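Local coordinates for protein extracellular invertase (PDB 5XH8) that probably hydrolyses sucrose as a family GH32 beta-fructofuranosidase and has high transfructosylation activity, transferring fructosyl units to make fructooligosaccharides such as 1-kestose, at residues Val3-Asn8 against Arg566-Asn571; Pro12-Leu17 against Gly358-Gln363. One frame throughout, in Å; residues are numbered along the deposited sequence.

Both contacts fasten the N-terminal arm that precedes the first propeller strand, 37-47. Interaction 1 lays residues 3-8 on a loop of the C-terminal beta-sandwich domain, between strands 559-564 and 574-580. Interaction 2 lays residues 12-17 on the start of helix 361-364 in the N-terminal, beta-propeller part. The arm therefore touches both domains within fifteen residues. The two centres are about 14 Å apart, and the contacts meet directly. Trp568 CZ3 packs 3.6 Å from Leu14 CD2, and Arg566 CZ lies 3.5 Å from Phe359 CE2. A glycerol, probably from crystallisation, lies about 4 Å from the Tyr7 side chain, and a glycerol hydrogen-bonds to Trp568 O.

Interaction 1 of 2, residues Val3-Asn8 against Arg566-Asn571; sequences VVIDYN and RSWYAN
The edge of the Tyr7 ring points at one face of the Trp568 indole in a T-shaped pair. The ring planes stand at 63°, and Tyr7 CD1 lies 3.7 Å above the indole plane of Trp568. This joins the N-terminal arm to an inter-strand loop of the C-terminal beta-sandwich of GH32. Tyr7 CE1 is 3.7 Å from Trp568 CH2. Ile5 CG2 lies over the rim of one Tyr7 face and also reaches Trp568 CH2, at 4.1 Å. Trp568 CG is anti to its own backbone N (chi1 177°), which carries the indole out to the arm. Trp568 NE1 bonds to the carbonyl of Val9. At the far end of its ring, Tyr7 OH bonds to Thr25 OG1. The Tyr569 ring has Trp568 CD1 over one face and Asn8 O at its edge, in plane. His484 stacks on Tyr569. Asp6 OD1 accepts from Asn8 N, 2.8 Å away, and this Asx turn bends the arm at Tyr7. The backbones are tied by Ala570 N, which gives a nearly straight bond (163°) to Tyr7 O from above the carbonyl plane. The same oxygen also receives a CA-H...O contact, with Tyr569 CA 3.2 Å from Tyr7 O.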
# COMPACT_ATOMS: atom_id res chain seq x y z
N VAL A 3 -3.95 21.94 -46.57
CA VAL A 3 -3.33 20.73 -47.15
C VAL A 3 -4.45 19.88 -47.78
O VAL A 3 -5.38 19.46 -47.08
CB VAL A 3 -2.47 19.99 -46.09
CG1 VAL A 3 -1.47 20.98 -45.46
CG2 VAL A 3 -3.34 19.30 -45.03
N VAL A 4 -4.39 19.68 -49.09
CA VAL A 4 -5.58 19.34 -49.91
C VAL A 4 -5.81 17.85 -50.04
O VAL A 4 -4.99 17.19 -50.67
CB VAL A 4 -5.44 19.83 -51.38
CG1 VAL A 4 -6.74 19.60 -52.18
CG2 VAL A 4 -5.04 21.28 -51.40
N ILE A 5 -6.92 17.33 -49.50
CA ILE A 5 -7.25 15.90 -49.61
C ILE A 5 -8.42 15.67 -50.56
O ILE A 5 -9.54 16.14 -50.31
CB ILE A 5 -7.62 15.24 -48.27
CG1 ILE A 5 -6.62 15.57 -47.15
CG2 ILE A 5 -7.71 13.72 -48.45
CD1 ILE A 5 -5.30 14.84 -47.21
N ASP A 6 -8.17 14.92 -51.62
CA ASP A 6 -9.19 14.58 -52.59
C ASP A 6 -9.31 13.08 -52.61
O ASP A 6 -8.41 12.38 -53.05
CB ASP A 6 -8.82 15.13 -53.96
CG ASP A 6 -9.91 14.92 -55.00
OD1 ASP A 6 -10.72 13.96 -54.88
OD2 ASP A 6 -9.93 15.72 -55.95
N TYR A 7 -10.45 12.59 -52.13
CA TYR A 7 -10.66 11.15 -51.99
C TYR A 7 -11.03 10.46 -53.31
O TYR A 7 -11.30 9.26 -53.31
CB TYR A 7 -11.70 10.84 -50.89
CG TYR A 7 -11.19 11.25 -49.51
CD1 TYR A 7 -10.16 10.54 -48.87
CD2 TYR A 7 -11.72 12.38 -48.87
CE1 TYR A 7 -9.68 10.92 -47.63
CE2 TYR A 7 -11.25 12.77 -47.61
CZ TYR A 7 -10.24 12.03 -47.00
OH TYR A 7 -9.78 12.45 -45.78
N ASN A 8 -11.04 11.20 -54.43
CA ASN A 8 -11.05 10.57 -55.75
C ASN A 8 -9.66 10.33 -56.31
O ASN A 8 -9.53 9.59 -57.25
CB ASN A 8 -11.86 11.39 -56.76
CG ASN A 8 -13.30 11.51 -56.36
OD1 ASN A 8 -13.98 10.51 -56.11
ND2 ASN A 8 -13.78 12.72 -56.30
N ARG A 566 -11.09 0.39 -43.47
CA ARG A 566 -10.52 1.69 -43.73
C ARG A 566 -10.39 1.96 -45.25
O ARG A 566 -9.29 2.13 -45.77
CB ARG A 566 -9.21 1.84 -42.94
CG ARG A 566 -9.49 2.00 -41.43
CD ARG A 566 -8.35 2.54 -40.54
NE ARG A 566 -7.68 1.43 -39.96
CZ ARG A 566 -7.53 1.10 -38.68
NH1 ARG A 566 -7.86 1.85 -37.62
NH2 ARG A 566 -6.92 -0.05 -38.49
N SER A 567 -11.54 2.03 -45.94
CA SER A 567 -11.56 2.34 -47.37
C SER A 567 -11.18 3.81 -47.58
O SER A 567 -11.54 4.69 -46.78
CB SER A 567 -12.92 2.00 -48.01
OG SER A 567 -13.90 2.97 -47.68
N TRP A 568 -10.44 4.06 -48.66
CA TRP A 568 -9.96 5.38 -49.03
C TRP A 568 -10.88 6.19 -49.97
O TRP A 568 -11.17 7.35 -49.68
CB TRP A 568 -8.57 5.26 -49.69
CG TRP A 568 -8.05 6.57 -50.14
CD1 TRP A 568 -8.09 7.07 -51.42
CD2 TRP A 568 -7.45 7.58 -49.33
NE1 TRP A 568 -7.54 8.33 -51.44
CE2 TRP A 568 -7.15 8.67 -50.18
CE3 TRP A 568 -7.14 7.68 -47.97
CZ2 TRP A 568 -6.53 9.83 -49.72
CZ3 TRP A 568 -6.54 8.85 -47.50
CH2 TRP A 568 -6.23 9.90 -48.37
N TYR A 569 -11.27 5.58 -51.09
CA TYR A 569 -11.87 6.31 -52.23
C TYR A 569 -13.31 6.73 -51.93
O TYR A 569 -14.09 5.95 -51.38
CB TYR A 569 -11.81 5.48 -53.54
CG TYR A 569 -10.43 5.39 -54.16
CD1 TYR A 569 -9.91 6.45 -54.90
CD2 TYR A 569 -9.65 4.24 -54.03
CE1 TYR A 569 -8.63 6.39 -55.47
CE2 TYR A 569 -8.37 4.16 -54.60
CZ TYR A 569 -7.87 5.25 -55.32
OH TYR A 569 -6.62 5.20 -55.87
N ALA A 570 -13.64 7.96 -52.30
CA ALA A 570 -14.97 8.52 -52.09
C ALA A 570 -16.08 7.62 -52.65
O ALA A 570 -17.13 7.46 -52.02
CB ALA A 570 -15.05 9.92 -52.68
N ASN A 571 -15.78 6.98 -53.79
CA ASN A 571 -16.68 6.07 -54.53
C ASN A 571 -16.81 4.70 -53.99
O ASN A 571 -17.52 3.91 -54.57
CB ASN A 571 -16.13 5.80 -55.95
CG ASN A 571 -16.14 7.00 -56.81
OD1 ASN A 571 -16.54 8.10 -56.39
ND2 ASN A 571 -15.67 6.83 -58.04

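Interaction 2 of 2, residues Pro12-Leu17 against Gly358-Gln363; sequences PNLSTL and GFPTNQ
Gln363 reaches from the first turn of helix 361-364 to the short 3-10 turn at 14-16 of the N-terminal arm. The helix belongs to the N-terminal, beta-propeller part of this GH32 enzyme. Gln363 CB points toward the arm and lies 4.2 Å from Leu14 O. Gln363 CG comes closer, 3.2 Å from Leu14 O, and also packs against Leu17 CB. A bend at chi2 (74°) turns the amide to the 3-10 turn, with NE2 facing the carbonyl of Leu17. CD lies near the carbonyls of Leu14 and Leu17. OE1 comes near Ser15 CA. Gln363 NE2 gives a hydrogen bond of 2.9 Å to Leu17 O. The bond is nearly straight (170°), and the acceptor lies almost in the amide plane. Ser15 O is also close to NE2, but the angle is poor.

Beside the glutamine, Leu14 CB packs 3.8 Å from Pro360 CG. Pro360 is the N-cap residue of the helix and the centre of an inverse gamma turn. Thr511 OG1 and Thr512 OG1 bond to Pro12 O and Leu14 N of the arm, respectively. Asn13 OD1 accepts from Ser15 N in an Asx turn, and Asn13 O takes bonds from both the N and OG1 of Thr16. At the far end of the contact, Ser15 OG gives a weak hydrogen bond of 3.3 Å to Gly358 O.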
# COMPACT_ATOMS: atom_id res chain seq x y z
N PRO A 12 -1.33 8.93 -50.83
CA PRO A 12 0.10 8.81 -50.62
C PRO A 12 0.40 7.72 -49.60
O PRO A 12 -0.50 6.95 -49.19
CB PRO A 12 0.47 10.17 -50.04
CG PRO A 12 -0.72 10.53 -49.20
CD PRO A 12 -1.90 10.02 -50.00
N ASN A 13 1.68 7.63 -49.23
CA ASN A 13 2.06 7.02 -47.97
C ASN A 13 1.47 7.97 -46.93
O ASN A 13 1.93 9.10 -46.80
CB ASN A 13 3.57 6.92 -47.82
CG ASN A 13 4.01 6.31 -46.47
OD1 ASN A 13 3.24 6.20 -45.49
ND2 ASN A 13 5.25 5.91 -46.42
N LEU A 14 0.43 7.52 -46.23
CA LEU A 14 -0.29 8.42 -45.30
C LEU A 14 0.58 9.00 -44.18
O LEU A 14 0.30 10.09 -43.70
CB LEU A 14 -1.53 7.74 -44.71
CG LEU A 14 -2.54 7.27 -45.76
CD1 LEU A 14 -3.66 6.52 -45.06
CD2 LEU A 14 -3.08 8.44 -46.55
N SER A 15 1.65 8.31 -43.80
CA SER A 15 2.58 8.85 -42.81
C SER A 15 3.37 10.06 -43.25
O SER A 15 4.05 10.62 -42.43
CB SER A 15 3.52 7.76 -42.32
OG SER A 15 2.75 6.82 -41.60
N THR A 16 3.29 10.47 -44.53
CA THR A 16 3.95 11.70 -44.99
C THR A 16 3.07 12.92 -44.87
O THR A 16 3.56 14.01 -45.07
CB THR A 16 4.41 11.59 -46.47
OG1 THR A 16 3.27 11.42 -47.35
CG2 THR A 16 5.36 10.41 -46.63
N LEU A 17 1.78 12.75 -44.56
CA LEU A 17 0.86 13.90 -44.51
C LEU A 17 1.02 14.68 -43.19
O LEU A 17 1.61 14.17 -42.25
CB LEU A 17 -0.59 13.45 -44.71
CG LEU A 17 -0.93 12.89 -46.10
CD1 LEU A 17 -2.27 12.18 -46.09
CD2 LEU A 17 -0.93 14.00 -47.14
N GLY A 358 3.72 1.76 -37.70
CA GLY A 358 3.67 2.65 -38.87
C GLY A 358 2.30 3.19 -39.27
O GLY A 358 2.19 3.89 -40.28
N PHE A 359 1.25 2.88 -38.49
CA PHE A 359 -0.08 3.43 -38.74
C PHE A 359 0.00 4.97 -38.65
O PHE A 359 0.73 5.50 -37.83
CB PHE A 359 -1.14 2.87 -37.76
CG PHE A 359 -2.55 3.36 -38.04
CD1 PHE A 359 -2.98 4.60 -37.58
CD2 PHE A 359 -3.43 2.60 -38.79
CE1 PHE A 359 -4.24 5.09 -37.88
CE2 PHE A 359 -4.71 3.08 -39.10
CZ PHE A 359 -5.12 4.32 -38.64
N PRO A 360 -0.73 5.70 -39.51
CA PRO A 360 -0.59 7.16 -39.51
C PRO A 360 -1.37 7.85 -38.37
O PRO A 360 -2.36 8.56 -38.58
CB PRO A 360 -1.11 7.53 -40.89
CG PRO A 360 -2.14 6.49 -41.16
CD PRO A 360 -1.56 5.23 -40.63
N THR A 361 -0.86 7.67 -37.16
CA THR A 361 -1.54 8.07 -35.93
C THR A 361 -1.53 9.58 -35.78
O THR A 361 -2.57 10.18 -35.50
CB THR A 361 -0.96 7.33 -34.70
OG1 THR A 361 -1.31 5.95 -34.84
CG2 THR A 361 -1.54 7.87 -33.37
N ASN A 362 -0.40 10.22 -36.07
CA ASN A 362 -0.34 11.68 -35.96
C ASN A 362 -1.22 12.37 -36.99
O ASN A 362 -1.73 13.45 -36.71
CB ASN A 362 1.09 12.19 -36.09
CG ASN A 362 1.97 11.74 -34.94
OD1 ASN A 362 1.49 11.31 -33.89
ND2 ASN A 362 3.26 11.82 -35.15
N GLN A 363 -1.41 11.72 -38.13
CA GLN A 363 -2.28 12.24 -39.19
C GLN A 363 -3.74 12.11 -38.79
O GLN A 363 -4.54 13.03 -38.95
CB GLN A 363 -2.02 11.48 -40.50
CG GLN A 363 -0.66 11.79 -41.13
CD GLN A 363 0.52 11.15 -40.41
OE1 GLN A 363 0.41 10.08 -39.79
NE2 GLN A 363 1.66 11.79 -40.51